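Local coordinates for protein 3-hydroxyadipyl-CoA dehydrogenase (Escherichia coli, PDB 3MOG) that catalyses the NAD-dependent oxidation of 3-hydroxyadipyl-CoA to 3-oxoadipyl-CoA in the phenylacetate degradation pathway, at residues Lys60-Ala63 with Glu64-Glu67; Ser122-Ile125 with Thr126-Ala129; Ala358-Asp362 with Ser363-Lys367. All coordinates share one frame; numbering follows the deposited sequence.

Three helix starts show how one task, closing the N-terminal end of a helix, is solved with different chemistry in different surroundings. Contact 1, at the surface, and contact 2, more deeply set, both lie in the NAD-binding domain, their centres about 37 Å apart, and each uses a hydroxyl N-cap: a threonine before helix 63-71, a serine before helix 125-128. Contact 3, across the chain's centre from both in the reduced Rossmann-fold domain, is partly buried: Asn360, Ala364 and Thr365 inside, Asp362 and Arg366 exposed. There a proline takes the cap position, and a side-chain amide and, separately, a water between a threonine and an aspartate add polar links. Contact 2 alone packs against a second subunit.

Contact 1 of 3, residues Lys60-Ala63 with Glu64-Glu67; sequences KLTA and ETCE
Thr62 and Thr65 meet at the first turn of helix 63-71, where the hydroxyl of the first caps the backbone of the second. Thr62 holds the N-cap position, and its OG1 accepts a hydrogen bond from Thr65 N at 3.2 Å with an N-H...O angle of 162°. The torsion of Thr62 (chi1 64°) tucks OG1 between its own backbone N and carbonyl carbon, facing the amides at the helix start. Thr65 OG1 also lies 3.2 Å from Thr62 OG1, a weak and unsettled bond, as the Thr65 hydroxyl proton has another acceptor within reach. The next two amides are satisfied by backbone carbonyls: Cys66 N bonds to Thr62 O at 3.0 Å, and Glu67 N to Ala63 O at 2.9 Å. Leu61 points toward the turn and its methyls divide the contact, CD1 meeting Thr65 CG2 at 3.8 Å and CD2 meeting Cys66 CB at 4.0 Å. Glu64 stretches away from the turn, its carboxylate paired in a salt bridge with Arg68, one turn further on. The contact lies where the chain leaves helix 38-57 and enters helix 63-71, which pack on each other here: Leu61 and Cys66 both rest on Leu52, while Leu61 also touches Arg55 and Cys66 touches Val56.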
ATOM      1  N   LYS C  60      -3.275   5.697  52.485  1.00 67.76           N
ATOM      2  CA  LYS C  60      -4.071   5.630  51.261  1.00 66.72           C
ATOM      3  C   LYS C  60      -4.830   4.313  51.197  1.00 68.31           C
ATOM      4  O   LYS C  60      -5.608   4.076  50.262  1.00 65.55           O
ATOM      5  CB  LYS C  60      -3.184   5.777  50.017  1.00 71.53           C
ATOM      6  CG  LYS C  60      -2.181   6.921  50.065  1.00 77.33           C
ATOM      7  CD  LYS C  60      -2.809   8.249  49.700  1.00 84.95           C
ATOM      8  CE  LYS C  60      -1.889   9.396  50.093  1.00 90.14           C
ATOM      9  NZ  LYS C  60      -2.189  10.640  49.333  1.00 91.99           N
ATOM     10  N   LEU C  61      -4.586   3.465  52.197  1.00 65.59           N
ATOM     11  CA  LEU C  61      -5.198   2.149  52.315  1.00 61.35           C
ATOM     12  C   LEU C  61      -5.142   1.714  53.784  1.00 59.62           C
ATOM     13  O   LEU C  61      -4.125   1.927  54.451  1.00 57.35           O
ATOM     14  CB  LEU C  61      -4.441   1.145  51.425  1.00 59.16           C
ATOM     15  CG  LEU C  61      -4.883  -0.321  51.330  1.00 64.81           C
ATOM     16  CD1 LEU C  61      -6.214  -0.462  50.590  1.00 64.21           C
ATOM     17  CD2 LEU C  61      -3.814  -1.167  50.649  1.00 58.82           C
ATOM     18  N   THR C  62      -6.223   1.115  54.288  1.00 55.41           N
ATOM     19  CA  THR C  62      -6.233   0.591  55.660  1.00 60.98           C
ATOM     20  C   THR C  62      -5.356  -0.657  55.794  1.00 62.17           C
ATOM     21  O   THR C  62      -5.172  -1.414  54.824  1.00 56.96           O
ATOM     22  CB  THR C  62      -7.656   0.208  56.172  1.00 61.18           C
ATOM     23  OG1 THR C  62      -8.184  -0.872  55.389  1.00 61.83           O
ATOM     24  CG2 THR C  62      -8.603   1.398  56.140  1.00 56.62           C
ATOM     25  N   ALA C  63      -4.836  -0.854  57.007  1.00 57.36           N
ATOM     26  CA  ALA C  63      -4.057  -2.030  57.357  1.00 57.35           C
ATOM     27  C   ALA C  63      -4.854  -3.310  57.169  1.00 53.47           C
ATOM     28  O   ALA C  63      -4.296  -4.316  56.727  1.00 49.64           O
ATOM     29  CB  ALA C  63      -3.545  -1.932  58.794  1.00 61.20           C
ATOM     30  N   GLU C  64      -6.153  -3.270  57.492  1.00 50.22           N
ATOM     31  CA  GLU C  64      -7.017  -4.446  57.316  1.00 50.50           C
ATOM     32  C   GLU C  64      -7.079  -4.909  55.858  1.00 50.13           C
ATOM     33  O   GLU C  64      -6.839  -6.077  55.552  1.00 51.82           O
ATOM     34  CB  GLU C  64      -8.439  -4.185  57.796  1.00 47.93           C
ATOM     35  CG  GLU C  64      -9.375  -5.358  57.481  1.00 48.24           C
ATOM     36  CD  GLU C  64     -10.824  -5.078  57.809  1.00 56.94           C
ATOM     37  OE1 GLU C  64     -11.076  -4.452  58.857  1.00 57.68           O
ATOM     38  OE2 GLU C  64     -11.711  -5.516  57.042  1.00 58.24           O
ATOM     39  N   THR C  65      -7.411  -3.978  54.973  1.00 51.71           N
ATOM     40  CA  THR C  65      -7.624  -4.296  53.569  1.00 53.93           C
ATOM     41  C   THR C  65      -6.301  -4.699  52.945  1.00 54.05           C
ATOM     42  O   THR C  65      -6.258  -5.621  52.138  1.00 52.38           O
ATOM     43  CB  THR C  65      -8.336  -3.132  52.840  1.00 54.97           C
ATOM     44  OG1 THR C  65      -9.628  -2.956  53.439  1.00 47.84           O
ATOM     45  CG2 THR C  65      -8.522  -3.411  51.345  1.00 50.32           C
ATOM     46  N   CYS C  66      -5.221  -4.051  53.379  1.00 52.80           N
ATOM     47  CA  CYS C  66      -3.888  -4.484  53.010  1.00 53.29           C
ATOM     48  C   CYS C  66      -3.637  -5.946  53.350  1.00 56.74           C
ATOM     49  O   CYS C  66      -3.263  -6.736  52.469  1.00 58.06           O
ATOM     50  CB  CYS C  66      -2.830  -3.628  53.683  1.00 51.05           C
ATOM     51  SG  CYS C  66      -1.167  -4.027  53.111  1.00 57.53           S
ATOM     52  N   GLU C  67      -3.858  -6.312  54.612  1.00 56.74           N
ATOM     53  CA  GLU C  67      -3.534  -7.668  55.055  1.00 60.18           C
ATOM     54  C   GLU C  67      -4.457  -8.720  54.448  1.00 56.90           C
ATOM     55  O   GLU C  67      -4.007  -9.814  54.098  1.00 53.40           O
ATOM     56  CB  GLU C  67      -3.486  -7.778  56.588  1.00 68.77           C
ATOM     57  CG  GLU C  67      -2.694  -9.004  57.091  1.00 83.56           C
ATOM     58  CD  GLU C  67      -1.419  -9.284  56.268  1.00 93.61           C
ATOM     59  OE1 GLU C  67      -0.454  -8.483  56.346  1.00 89.28           O
ATOM     60  OE2 GLU C  67      -1.389 -10.312  55.543  1.00 89.36           O
TER

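Contact 2 of 3, residues Ser122-Ile125 with Thr126-Ala129; sequences SISI and TAIA
Ser124 and Ile128 join through the backbone as the chain turns into the short helix 125-128, Ile128 N donating to Ser124 O at 3.2 Å and Ala129 N to Ile125 O at 2.8 Å. Ser124 is the N-cap of this helix, which follows strand 115-118 of the Rossmann-type NAD-binding domain: with OG swung anti to the backbone N (chi1 176°), OG accepts a weak hydrogen bond from Ala127 N at 3.4 Å. Ser124 CB lies 4.0 Å from Ala127 CB. Beside the cap, Ile123 and Ile128 cross at about a right angle, with Ile123 CG2 lying 3.7 Å from Ile128 CD1. Ile128 CG1 lies 3.3 Å from Ser124 O, with CD1 close behind, along the capping residue. With an alanine in place of Ile128, a gap would probably open between Ile123 CG2, Phe103 and Thr118, and Ile123 would lose its partner within the turn. Thr126 OG1 is bound by Leu159 N, and Ile125 N by Ser185 OG. Around the turn, Ile123 and Ala127 touch Leu96 of helix 96-109 and Ile128 meets Phe103; Ile125 and Ile128 reach Thr118 on strand 115-118, and Ile270 of the second subunit packs on Thr126 and Ala127.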
ATOM      1  N   SER C 122      -2.194  -7.195  21.265  1.00 64.59           N
ATOM      2  CA  SER C 122      -1.662  -7.347  19.909  1.00 69.14           C
ATOM      3  C   SER C 122      -2.161  -8.573  19.164  1.00 68.93           C
ATOM      4  O   SER C 122      -2.072  -8.638  17.943  1.00 75.05           O
ATOM      5  CB  SER C 122      -0.131  -7.315  19.932  1.00 69.74           C
ATOM      6  OG  SER C 122       0.395  -8.017  21.051  1.00 70.09           O
ATOM      7  N   ILE C 123      -2.704  -9.536  19.893  1.00 67.60           N
ATOM      8  CA  ILE C 123      -3.155 -10.777  19.287  1.00 63.76           C
ATOM      9  C   ILE C 123      -4.669 -10.806  19.165  1.00 66.37           C
ATOM     10  O   ILE C 123      -5.378 -10.346  20.065  1.00 68.71           O
ATOM     11  CB  ILE C 123      -2.643 -12.004  20.098  1.00 63.84           C
ATOM     12  CG1 ILE C 123      -1.112 -11.984  20.209  1.00 63.39           C
ATOM     13  CG2 ILE C 123      -3.113 -13.299  19.489  1.00 47.29           C
ATOM     14  CD1 ILE C 123      -0.351 -12.005  18.866  1.00 66.97           C
ATOM     15  N   SER C 124      -5.149 -11.345  18.044  1.00 64.32           N
ATOM     16  CA  SER C 124      -6.567 -11.565  17.821  1.00 58.82           C
ATOM     17  C   SER C 124      -7.154 -12.539  18.828  1.00 57.93           C
ATOM     18  O   SER C 124      -6.581 -13.602  19.084  1.00 60.04           O
ATOM     19  CB  SER C 124      -6.804 -12.108  16.409  1.00 63.03           C
ATOM     20  OG  SER C 124      -8.181 -12.405  16.214  1.00 65.54           O
ATOM     21  N   ILE C 125      -8.310 -12.173  19.377  1.00 55.77           N
ATOM     22  CA  ILE C 125      -9.058 -13.033  20.285  1.00 50.90           C
ATOM     23  C   ILE C 125      -9.558 -14.238  19.508  1.00 57.28           C
ATOM     24  O   ILE C 125      -9.462 -15.372  19.971  1.00 57.41           O
ATOM     25  CB  ILE C 125     -10.269 -12.292  20.916  1.00 49.16           C
ATOM     26  CG1 ILE C 125      -9.834 -11.001  21.641  1.00 51.19           C
ATOM     27  CG2 ILE C 125     -11.045 -13.204  21.851  1.00 46.90           C
ATOM     28  CD1 ILE C 125      -8.674 -11.145  22.623  1.00 56.25           C
ATOM     29  N   THR C 126     -10.074 -13.964  18.311  1.00 62.05           N
ATOM     30  CA  THR C 126     -10.582 -14.971  17.388  1.00 59.97           C
ATOM     31  C   THR C 126      -9.561 -16.077  17.103  1.00 58.52           C
ATOM     32  O   THR C 126      -9.919 -17.250  17.096  1.00 59.56           O
ATOM     33  CB  THR C 126     -11.047 -14.302  16.075  1.00 57.90           C
ATOM     34  OG1 THR C 126     -11.897 -13.204  16.405  1.00 63.21           O
ATOM     35  CG2 THR C 126     -11.830 -15.276  15.203  1.00 60.27           C
ATOM     36  N   ALA C 127      -8.298 -15.695  16.902  1.00 57.32           N
ATOM     37  CA  ALA C 127      -7.225 -16.652  16.648  1.00 59.14           C
ATOM     38  C   ALA C 127      -6.824 -17.423  17.901  1.00 65.61           C
ATOM     39  O   ALA C 127      -6.424 -18.585  17.806  1.00 67.01           O
ATOM     40  CB  ALA C 127      -6.017 -15.965  16.027  1.00 56.71           C
ATOM     41  N   ILE C 128      -6.918 -16.772  19.064  1.00 66.58           N
ATOM     42  CA  ILE C 128      -6.693 -17.438  20.351  1.00 61.77           C
ATOM     43  C   ILE C 128      -7.792 -18.474  20.579  1.00 63.31           C
ATOM     44  O   ILE C 128      -7.509 -19.620  20.943  1.00 64.31           O
ATOM     45  CB  ILE C 128      -6.649 -16.419  21.528  1.00 60.34           C
ATOM     46  CG1 ILE C 128      -5.364 -15.602  21.470  1.00 50.92           C
ATOM     47  CG2 ILE C 128      -6.747 -17.121  22.895  1.00 59.34           C
ATOM     48  CD1 ILE C 128      -5.456 -14.275  22.209  1.00 58.28           C
ATOM     49  N   ALA C 129      -9.032 -18.069  20.303  1.00 59.63           N
ATOM     50  CA  ALA C 129     -10.226 -18.855  20.612  1.00 60.25           C
ATOM     51  C   ALA C 129     -10.565 -19.893  19.557  1.00 63.62           C
ATOM     52  O   ALA C 129     -11.569 -20.613  19.688  1.00 61.14           O
ATOM     53  CB  ALA C 129     -11.411 -17.933  20.797  1.00 58.44           C
TER

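Contact 3 of 3, residues Ala358-Asp362 with Ser363-Lys367; sequences AVNPD and SATRK
The N-terminal turn of helix 362-373 is where Asn360 and Pro361 meet Ala364 and Thr365, just after strand 351-356. Pro361 sits at the N-cap position. It has no side-chain acceptor to offer, and its backbone carbonyl takes up the amides of Ala364 and Thr365: Ala364 N donates to Pro361 O at 2.9 Å, from well above the carbonyl plane and with a bent N-H...O angle of 132°, while Thr365 N adds a longer, weak bond to the same oxygen. The i to i+4 pattern, begun weakly at Thr365, continues with Arg366 N bonding Asp362 O at 3.1 Å. This is the strand-to-helix turn of a beta-alpha-beta crossover within the reduced Rossmann-fold domain, in which helix 362-373 joins the parallel neighbours 351-356 and 378-381. Polar side chains bridge the loop and the helix. With Asn360 CG beside its own backbone N (chi1 -76°), the amide is carried across to Thr365 at about a right angle, and ND2 gives a weak but fairly straight bond to Thr365 OG1 at 3.4 Å. The stronger partner of ND2 is Val341 O, at the start of strand 341-345, so one amide group ties the loop both to the neighbouring strand and to the helix. A water lies 2.8 Å from Thr365 OG1 and donates weakly to Asp362 OD1, linking the threonine hydroxyl with the carboxylate. On the exposed side, the extended Arg366 chain runs back past Asp362, NH1 coming within 3.5 Å of Asp362 CB, which lies at the guanidinium edge. Arg366 NH1 and Asp362 OD2 remain 4.2 Å apart, too far for a salt bridge, though the opposite charges probably attract weakly. Arg366 also packs on Val298 and Phe302, and Pro340 touches both Asn360 and Ala364.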
ATOM      1  N   ALA C 358       6.058  34.078   3.768  1.00 62.91           N
ATOM      2  CA  ALA C 358       7.383  34.576   3.349  1.00 63.68           C
ATOM      3  C   ALA C 358       7.336  36.000   2.804  1.00 60.54           C
ATOM      4  O   ALA C 358       8.243  36.788   3.057  1.00 62.28           O
ATOM      5  CB  ALA C 358       7.991  33.641   2.298  1.00 58.33           C
ATOM      6  N   VAL C 359       6.252  36.301   2.080  1.00 62.75           N
ATOM      7  CA  VAL C 359       5.976  37.605   1.465  1.00 61.41           C
ATOM      8  C   VAL C 359       5.603  38.732   2.462  1.00 63.10           C
ATOM      9  O   VAL C 359       5.523  39.902   2.069  1.00 64.68           O
ATOM     10  CB  VAL C 359       4.889  37.451   0.339  1.00 62.20           C
ATOM     11  CG1 VAL C 359       3.473  37.585   0.888  1.00 59.92           C
ATOM     12  CG2 VAL C 359       5.115  38.427  -0.802  1.00 66.01           C
ATOM     13  N   ASN C 360       5.374  38.390   3.735  1.00 60.94           N
ATOM     14  CA  ASN C 360       5.111  39.402   4.763  1.00 61.40           C
ATOM     15  C   ASN C 360       6.335  40.268   5.001  1.00 68.46           C
ATOM     16  O   ASN C 360       7.453  39.746   5.104  1.00 68.84           O
ATOM     17  CB  ASN C 360       4.730  38.784   6.114  1.00 56.98           C
ATOM     18  CG  ASN C 360       3.307  38.264   6.155  1.00 54.26           C
ATOM     19  OD1 ASN C 360       2.657  38.102   5.127  1.00 53.91           O
ATOM     20  ND2 ASN C 360       2.820  37.986   7.361  1.00 48.55           N
ATOM     21  N   PRO C 361       6.127  41.595   5.069  1.00 69.99           N
ATOM     22  CA  PRO C 361       7.123  42.458   5.680  1.00 71.02           C
ATOM     23  C   PRO C 361       7.083  42.196   7.171  1.00 71.74           C
ATOM     24  O   PRO C 361       5.994  42.026   7.739  1.00 68.30           O
ATOM     25  CB  PRO C 361       6.609  43.874   5.382  1.00 73.94           C
ATOM     26  CG  PRO C 361       5.590  43.708   4.281  1.00 78.63           C
ATOM     27  CD  PRO C 361       4.998  42.357   4.503  1.00 72.41           C
ATOM     28  N   ASP C 362       8.258  42.174   7.795  1.00 73.09           N
ATOM     29  CA  ASP C 362       8.405  41.834   9.215  1.00 71.99           C
ATOM     30  C   ASP C 362       7.597  42.744  10.148  1.00 70.37           C
ATOM     31  O   ASP C 362       7.325  42.375  11.295  1.00 68.71           O
ATOM     32  CB  ASP C 362       9.889  41.815   9.619  1.00 71.32           C
ATOM     33  CG  ASP C 362      10.691  40.712   8.908  1.00 75.50           C
ATOM     34  OD1 ASP C 362      10.347  40.349   7.766  1.00 77.60           O
ATOM     35  OD2 ASP C 362      11.677  40.209   9.493  1.00 75.97           O
ATOM     36  N   SER C 363       7.213  43.918   9.644  1.00 68.32           N
ATOM     37  CA  SER C 363       6.398  44.873  10.392  1.00 71.17           C
ATOM     38  C   SER C 363       4.960  44.375  10.539  1.00 70.28           C
ATOM     39  O   SER C 363       4.331  44.553  11.586  1.00 69.35           O
ATOM     40  CB  SER C 363       6.420  46.255   9.719  1.00 71.09           C
ATOM     41  OG  SER C 363       5.972  46.188   8.374  1.00 68.11           O
ATOM     42  N   ALA C 364       4.452  43.750   9.480  1.00 69.13           N
ATOM     43  CA  ALA C 364       3.116  43.169   9.476  1.00 62.54           C
ATOM     44  C   ALA C 364       3.017  41.942  10.406  1.00 62.89           C
ATOM     45  O   ALA C 364       2.041  41.793  11.150  1.00 58.72           O
ATOM     46  CB  ALA C 364       2.718  42.818   8.050  1.00 68.04           C
ATOM     47  N   THR C 365       4.046  41.092  10.377  1.00 63.48           N
ATOM     48  CA  THR C 365       4.144  39.921  11.261  1.00 61.45           C
ATOM     49  C   THR C 365       4.164  40.376  12.725  1.00 63.47           C
ATOM     50  O   THR C 365       3.401  39.853  13.554  1.00 62.74           O
ATOM     51  CB  THR C 365       5.391  39.044  10.908  1.00 57.55           C
ATOM     52  OG1 THR C 365       5.282  38.574   9.560  1.00 58.60           O
ATOM     53  CG2 THR C 365       5.517  37.843  11.816  1.00 52.39           C
ATOM     54  N   ARG C 366       4.997  41.379  13.017  1.00 62.49           N
ATOM     55  CA  ARG C 366       5.125  41.934  14.372  1.00 59.47           C
ATOM     56  C   ARG C 366       3.818  42.501  14.919  1.00 52.93           C
ATOM     57  O   ARG C 366       3.509  42.282  16.082  1.00 60.72           O
ATOM     58  CB  ARG C 366       6.270  42.956  14.465  1.00 59.34           C
ATOM     59  CG  ARG C 366       7.644  42.298  14.590  1.00 74.35           C
ATOM     60  CD  ARG C 366       8.775  43.299  14.792  1.00 82.86           C
ATOM     61  NE  ARG C 366      10.031  42.631  15.147  1.00 90.38           N
ATOM     62  CZ  ARG C 366      10.925  42.166  14.272  1.00 95.97           C
ATOM     63  NH1 ARG C 366      10.726  42.289  12.965  1.00 97.81           N
ATOM     64  NH2 ARG C 366      12.030  41.574  14.706  1.00 95.81           N
ATOM     65  N   LYS C 367       3.043  43.193  14.086  1.00 54.02           N
ATOM     66  CA  LYS C 367       1.688  43.645  14.484  1.00 65.97           C
ATOM     67  C   LYS C 367       0.809  42.495  15.007  1.00 68.85           C
ATOM     68  O   LYS C 367       0.151  42.629  16.051  1.00 71.77           O
ATOM     69  CB  LYS C 367       0.966  44.353  13.332  1.00 62.79           C
ATOM     70  CG  LYS C 367       1.467  45.754  13.028  1.00 76.91           C
ATOM     71  CD  LYS C 367       0.763  46.326  11.800  1.00 86.53           C
ATOM     72  CE  LYS C 367       1.259  47.732  11.474  1.00 87.97           C
ATOM     73  NZ  LYS C 367       0.446  48.362  10.390  1.00 87.44           N
TER
HETATM   74  O   HOH W   1       7.734  38.246   8.212  1.00 62.96           O